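Local coordinates for protein peptidyl tryptophan dihydroxylase (Pseudomonas putida, PDB 7CTQ) that probably uses its bound FAD to dihydroxylate a tryptophan side chain within a polypeptide, a step essential for biogenesis of the tryptophylquinone cofactor of quinohemoprotein amine dehydrogenase, at residues 58-62 / 97-101; 287-291 / 366-371. All blocks are in the same frame, centred on the assembly; numbering follows the deposited sequence. Where two conformers were deposited one is given.

Interaction 1 of 2, residues 58-62 / 97-101; sequences GLGGA and ALRDD
With CG beside its own backbone N and anti to its carbonyl carbon (chi1 -53°), Asp101 swings its carboxylate from helix 91-104 toward the backbone of the glycine-rich turn 58-62. This turn begins with the Schellman motif that ends helix 48-56, Gly58, at positive phi, being its C-prime residue. OD2 of Asp101 takes the amide N of Ala62 at 3.1 Å on its syn lone pair, the side of OD1, with an N-H...O angle of 151°. The N-H of Gly61 also comes to OD2, but at 120° that bond is weak. OD2 is thus held mainly by Ala62, and the two N-H dipoles would be expected to favour its negative charge. OD1 of Asp101 has a long, weak ion pair with Arg104.

Next to this polar grip, Ala62 turns its methyl onto the helix, where its CB meets Ala97 CB at 3.6 Å and lies 3.3 Å from Ala97 O. Leu59 and Leu98 supply the apolar part. They cross obliquely, and Leu59 also rests on Ala18 and Ile22 of helix 15-27, which probably belongs to the Rossmann-type dinucleotide-binding part of the fold; the side chain of Leu98 lies about 7 Å from the FAD. A single methyl of Leu98, CD2, does the touching, 3.6 Å from Leu59 CD1 and 3.8 Å from Leu59 CB.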
ATOM      1  N   GLY A  58     -12.484   7.595  -5.818  1.00 72.79           N
ATOM      2  CA  GLY A  58     -13.305   7.525  -7.004  1.00 67.93           C
ATOM      3  C   GLY A  58     -13.410   6.161  -7.646  1.00 67.68           C
ATOM      4  O   GLY A  58     -13.776   6.081  -8.823  1.00 69.12           O
ATOM      5  N   LEU A  59     -13.095   5.091  -6.917  1.00 76.13           N
ATOM      6  CA  LEU A  59     -13.280   3.725  -7.394  1.00 80.75           C
ATOM      7  C   LEU A  59     -14.445   3.026  -6.704  1.00 83.31           C
ATOM      8  O   LEU A  59     -14.574   1.802  -6.812  1.00 86.21           O
ATOM      9  CB  LEU A  59     -11.995   2.910  -7.198  1.00 71.28           C
ATOM     10  CG  LEU A  59     -10.686   3.563  -7.648  1.00 69.42           C
ATOM     11  CD1 LEU A  59      -9.487   2.696  -7.279  1.00 58.04           C
ATOM     12  CD2 LEU A  59     -10.712   3.833  -9.142  1.00 61.61           C
ATOM     13  N   GLY A  60     -15.296   3.772  -5.997  1.00 81.65           N
ATOM     14  CA  GLY A  60     -16.376   3.166  -5.237  1.00 89.68           C
ATOM     15  C   GLY A  60     -17.458   2.517  -6.077  1.00 84.01           C
ATOM     16  O   GLY A  60     -18.251   1.735  -5.546  1.00 89.01           O
ATOM     17  N   GLY A  61     -17.531   2.833  -7.370  1.00 87.13           N
ATOM     18  CA  GLY A  61     -18.485   2.145  -8.226  1.00 95.46           C
ATOM     19  C   GLY A  61     -18.087   0.702  -8.469  1.00 96.78           C
ATOM     20  O   GLY A  61     -18.928  -0.202  -8.440  1.00 90.62           O
ATOM     21  N   ALA A  62     -16.800   0.472  -8.701  1.00 89.96           N
ATOM     22  CA  ALA A  62     -16.141  -0.811  -8.858  1.00 89.89           C
ATOM     23  C   ALA A  62     -16.187  -1.648  -7.609  1.00 89.49           C
ATOM     24  O   ALA A  62     -15.506  -2.676  -7.540  1.00 88.53           O
ATOM     25  CB  ALA A  62     -14.685  -0.582  -9.268  1.00 81.46           C
ATOM     26  N   ALA A  97     -14.184  -4.463 -12.569  1.00 75.18           N
ATOM     27  CA  ALA A  97     -15.030  -3.313 -12.296  1.00 74.21           C
ATOM     28  C   ALA A  97     -14.258  -1.997 -12.268  1.00 80.07           C
ATOM     29  O   ALA A  97     -14.853  -0.942 -12.510  1.00 83.38           O
ATOM     30  CB  ALA A  97     -15.735  -3.521 -10.962  1.00 81.03           C
ATOM     31  N   LEU A  98     -12.956  -2.032 -11.950  1.00 75.20           N
ATOM     32  CA  LEU A  98     -12.154  -0.812 -11.940  1.00 78.63           C
ATOM     33  C   LEU A  98     -12.148  -0.134 -13.301  1.00 73.10           C
ATOM     34  O   LEU A  98     -12.073   1.098 -13.381  1.00 68.32           O
ATOM     35  CB  LEU A  98     -10.722  -1.116 -11.498  1.00 74.14           C
ATOM     36  CG  LEU A  98     -10.462  -1.309  -9.997  1.00 70.92           C
ATOM     37  CD1 LEU A  98      -9.018  -1.734  -9.727  1.00 59.81           C
ATOM     38  CD2 LEU A  98     -10.814  -0.052  -9.206  1.00 68.96           C
ATOM     39  N   ARG A  99     -12.239  -0.912 -14.380  1.00 69.65           N
ATOM     40  CA  ARG A  99     -12.164  -0.322 -15.713  1.00 75.90           C
ATOM     41  C   ARG A  99     -13.368   0.570 -16.000  1.00 73.68           C
ATOM     42  O   ARG A  99     -13.244   1.549 -16.745  1.00 65.12           O
ATOM     43  CB  ARG A  99     -12.052  -1.424 -16.766  1.00 68.46           C
ATOM     44  CG  ARG A  99     -11.486  -2.736 -16.241  1.00 76.58           C
ATOM     45  CD  ARG A  99     -10.073  -2.567 -15.722  1.00 76.82           C
ATOM     46  NE  ARG A  99      -9.087  -2.967 -16.720  1.00 88.63           N
ATOM     47  CZ  ARG A  99      -8.780  -4.231 -17.002  1.00 91.64           C
ATOM     48  NH1 ARG A  99      -9.383  -5.221 -16.355  1.00 84.86           N
ATOM     49  NH2 ARG A  99      -7.868  -4.507 -17.927  1.00 88.80           N
ATOM     50  N   ASP A 100     -14.535   0.251 -15.426  1.00 73.12           N
ATOM     51  CA  ASP A 100     -15.721   1.087 -15.616  1.00 74.06           C
ATOM     52  C   ASP A 100     -15.510   2.473 -15.024  1.00 71.05           C
ATOM     53  O   ASP A 100     -15.826   3.489 -15.656  1.00 67.95           O
ATOM     54  CB  ASP A 100     -16.954   0.432 -14.981  1.00 78.58           C
ATOM     55  CG  ASP A 100     -17.207  -0.974 -15.490  1.00 87.23           C
ATOM     56  OD1 ASP A 100     -16.532  -1.382 -16.463  1.00 82.82           O
ATOM     57  OD2 ASP A 100     -18.065  -1.679 -14.907  1.00 86.19           O
ATOM     58  N   ASP A 101     -14.982   2.529 -13.800  1.00 75.81           N
ATOM     59  CA  ASP A 101     -14.740   3.814 -13.155  1.00 67.73           C
ATOM     60  C   ASP A 101     -13.720   4.639 -13.923  1.00 63.02           C
ATOM     61  O   ASP A 101     -13.807   5.871 -13.944  1.00 67.05           O
ATOM     62  CB  ASP A 101     -14.278   3.598 -11.717  1.00 69.45           C
ATOM     63  CG  ASP A 101     -15.229   2.719 -10.932  1.00 83.80           C
ATOM     64  OD1 ASP A 101     -15.598   1.641 -11.447  1.00 82.95           O
ATOM     65  OD2 ASP A 101     -15.613   3.110  -9.805  1.00 84.51           O
TER

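Interaction 2 of 2, residues 287-291 / 366-371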
ATOM      1  N   VAL A 287       0.348  14.892  -7.975  1.00 30.20           N
ATOM      2  CA  VAL A 287       1.027  16.182  -7.891  1.00 32.98           C
ATOM      3  C   VAL A 287       2.507  16.035  -8.236  1.00 32.70           C
ATOM      4  O   VAL A 287       3.133  16.987  -8.733  1.00 34.56           O
ATOM      5  CB  VAL A 287       0.839  16.863  -6.517  1.00 30.16           C
ATOM      6  CG1 VAL A 287      -0.571  17.453  -6.381  1.00 33.57           C
ATOM      7  CG2 VAL A 287       1.136  15.894  -5.379  1.00 39.74           C
ATOM      8  N   VAL A 288       3.105  14.876  -7.958  1.00 31.16           N
ATOM      9  CA  VAL A 288       4.506  14.684  -8.334  1.00 31.44           C
ATOM     10  C   VAL A 288       4.628  14.708  -9.855  1.00 36.50           C
ATOM     11  O   VAL A 288       5.468  15.420 -10.423  1.00 32.39           O
ATOM     12  CB  VAL A 288       5.058  13.379  -7.720  1.00 33.70           C
ATOM     13  CG1 VAL A 288       6.436  13.035  -8.297  1.00 26.97           C
ATOM     14  CG2 VAL A 288       5.166  13.510  -6.170  1.00 29.01           C
ATOM     15  N   ILE A 289       3.753  13.959 -10.532  1.00 33.93           N
ATOM     16  CA  ILE A 289       3.698  13.965 -11.998  1.00 34.74           C
ATOM     17  C   ILE A 289       3.449  15.378 -12.519  1.00 36.85           C
ATOM     18  O   ILE A 289       4.121  15.850 -13.444  1.00 40.73           O
ATOM     19  CB  ILE A 289       2.621  12.973 -12.471  1.00 36.29           C
ATOM     20  CG1 ILE A 289       2.989  11.568 -11.992  1.00 33.39           C
ATOM     21  CG2 ILE A 289       2.427  13.006 -14.008  1.00 33.51           C
ATOM     22  CD1 ILE A 289       1.892  10.540 -12.140  1.00 36.71           C
ATOM     23  N   ASN A 290       2.477  16.074 -11.923  1.00 36.59           N
ATOM     24  CA  ASN A 290       2.165  17.440 -12.326  1.00 37.80           C
ATOM     25  C   ASN A 290       3.398  18.336 -12.249  1.00 42.02           C
ATOM     26  O   ASN A 290       3.633  19.172 -13.136  1.00 31.88           O
ATOM     27  CB  ASN A 290       1.029  17.981 -11.446  1.00 32.24           C
ATOM     28  CG  ASN A 290       0.557  19.348 -11.874  1.00 35.60           C
ATOM     29  OD1 ASN A 290       0.190  19.557 -13.036  1.00 38.07           O
ATOM     30  ND2 ASN A 290       0.565  20.299 -10.938  1.00 35.94           N
ATOM     31  N   THR A 291       4.218  18.151 -11.211  1.00 33.52           N
ATOM     32  CA  THR A 291       5.466  18.896 -11.129  1.00 33.14           C
ATOM     33  C   THR A 291       6.433  18.454 -12.218  1.00 38.05           C
ATOM     34  O   THR A 291       7.065  19.290 -12.871  1.00 37.21           O
ATOM     35  CB  THR A 291       6.098  18.733  -9.747  1.00 36.02           C
ATOM     36  OG1 THR A 291       5.087  18.912  -8.739  1.00 33.54           O
ATOM     37  CG2 THR A 291       7.220  19.780  -9.545  1.00 31.39           C
ATOM     38  N   LEU A 366       4.458  20.607  -0.647  1.00 41.27           N
ATOM     39  CA  LEU A 366       3.391  20.701  -1.646  1.00 41.26           C
ATOM     40  C   LEU A 366       2.718  22.062  -1.567  1.00 38.78           C
ATOM     41  O   LEU A 366       2.223  22.442  -0.508  1.00 30.54           O
ATOM     42  CB  LEU A 366       2.333  19.620  -1.437  1.00 37.22           C
ATOM     43  CG  LEU A 366       2.465  18.312  -2.202  1.00 53.36           C
ATOM     44  CD1 LEU A 366       3.912  17.857  -2.184  1.00 51.72           C
ATOM     45  CD2 LEU A 366       1.543  17.226  -1.646  1.00 43.07           C
ATOM     46  N   ARG A 367       2.698  22.792  -2.685  0.51 36.21           N
ATOM     47  CA  ARG A 367       1.977  24.063  -2.769  0.51 33.94           C
ATOM     48  C   ARG A 367       1.342  24.177  -4.147  0.51 36.15           C
ATOM     49  O   ARG A 367       2.036  24.043  -5.161  0.51 32.45           O
ATOM     50  CB  ARG A 367       2.896  25.266  -2.511  0.51 37.66           C
ATOM     51  CG  ARG A 367       2.169  26.623  -2.598  0.51 39.62           C
ATOM     52  CD  ARG A 367       3.066  27.813  -2.207  0.51 43.66           C
ATOM     53  NE  ARG A 367       2.312  29.064  -2.056  0.51 39.24           N
ATOM     54  CZ  ARG A 367       2.865  30.252  -1.808  0.51 43.34           C
ATOM     55  NH1 ARG A 367       4.181  30.360  -1.678  0.51 43.84           N
ATOM     56  NH2 ARG A 367       2.107  31.337  -1.686  0.51 38.33           N
ATOM     57  N   ASP A 368       0.024  24.404  -4.174  1.00 32.28           N
ATOM     58  CA  ASP A 368      -0.716  24.688  -5.413  1.00 35.21           C
ATOM     59  C   ASP A 368      -0.503  23.607  -6.471  1.00 34.29           C
ATOM     60  O   ASP A 368      -0.370  23.883  -7.673  1.00 27.52           O
ATOM     61  CB  ASP A 368      -0.358  26.084  -5.950  1.00 38.25           C
ATOM     62  CG  ASP A 368      -0.823  27.213  -5.017  1.00 41.65           C
ATOM     63  OD1 ASP A 368      -1.904  27.060  -4.402  1.00 49.72           O
ATOM     64  OD2 ASP A 368      -0.114  28.244  -4.882  1.00 43.96           O
ATOM     65  N   GLY A 369      -0.475  22.353  -6.022  1.00 29.94           N
ATOM     66  CA  GLY A 369      -0.343  21.227  -6.922  1.00 31.22           C
ATOM     67  C   GLY A 369       1.062  20.947  -7.408  1.00 30.39           C
ATOM     68  O   GLY A 369       1.236  20.126  -8.313  1.00 28.36           O
ATOM     69  N   LEU A 370       2.066  21.619  -6.869  1.00 28.18           N
ATOM     70  CA  LEU A 370       3.435  21.430  -7.317  1.00 36.14           C
ATOM     71  C   LEU A 370       4.348  21.212  -6.121  1.00 34.82           C
ATOM     72  O   LEU A 370       4.153  21.807  -5.056  1.00 34.96           O
ATOM     73  CB  LEU A 370       3.942  22.637  -8.104  1.00 35.37           C
ATOM     74  CG  LEU A 370       3.222  23.026  -9.403  1.00 30.72           C
ATOM     75  CD1 LEU A 370       3.537  24.493  -9.758  1.00 31.58           C
ATOM     76  CD2 LEU A 370       3.625  22.098 -10.522  1.00 29.65           C
ATOM     77  N   VAL A 371       5.362  20.371  -6.312  1.00 39.85           N
ATOM     78  CA  VAL A 371       6.393  20.209  -5.295  1.00 27.44           C
ATOM     79  C   VAL A 371       7.309  21.417  -5.376  1.00 40.60           C
ATOM     80  O   VAL A 371       7.877  21.717  -6.431  1.00 36.16           O
ATOM     81  CB  VAL A 371       7.167  18.893  -5.478  1.00 34.50           C
ATOM     82  CG1 VAL A 371       8.321  18.777  -4.444  1.00 27.59           C
ATOM     83  CG2 VAL A 371       6.222  17.710  -5.359  1.00 31.35           C
TER
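Asn290 and Thr291, neighbours on helix 285-294, each hold one backbone group of the beta hairpin formed by strands 359-367 and 370-378. Asn290 ND2 donates to Gly369 O at 2.7 Å, nearly straight at 165°. The acceptor lies in the plane of the amide, whereas the donor stands above the carbonyl plane of Gly369 and not on a lone pair. One residue along the helix and two along the hairpin, Val371 N donates to Thr291 OG1 at 2.8 Å. Thr291 OG1 in turn donates to Val287 O at 2.7 Å. Val287 O takes the backbone N of Thr291 as well, from the opposite face of its plane.

With CG anti to its backbone N (chi1 -175°), Asn290 extends its amide to the hairpin. OD1 is bonded to Tyr29 OH, and a bond at each end of the amide holds it, in keeping with the assignment of its N and O. On the hairpin side, Arg367 to Leu370 form a type I' turn with Asp368 and Gly369 at its corner, both at positive phi, closed by paired backbone bonds between Arg367 and Leu370.

Apolar groups fill in around the polar pair. Leu370 CD2 comes within 3.6 Å of Asn290 ND2, the two side chains crossing at about a right angle. Val287 CG2 meets Leu366 CD2 more loosely, at 4.0 Å. Farther out, Phe305 of helix 299-327 touches Val288, Leu366 and Val371, and so joins helix and hairpin.

With Thr291 OG1 accepting from the hairpin and donating to its own helix, the hydroxyl's proton has a settled direction, and the hairpin is held through its backbone.

Both contacts are partly buried, yet they hold different elements. Interaction 1 lies near the FAD, with the side chain of Leu98 about 7 Å from it, and fastens a loop to a helix; interaction 2 fastens the turn end of a two-stranded hairpin to a helix, and its turn residues Arg367 and Asp368 are exposed. Their centres are 25 Å apart and they do not touch, but helix 15-27 packs against both, through Leu59 in the first and through Ile289 and Asn290 in the second. In 58-62/97-101 a charged carboxylate collects backbone N-H groups; in 287-291/366-371 neutral groups do the work, an amide donating to a carbonyl and a hydroxyl that accepts and donates.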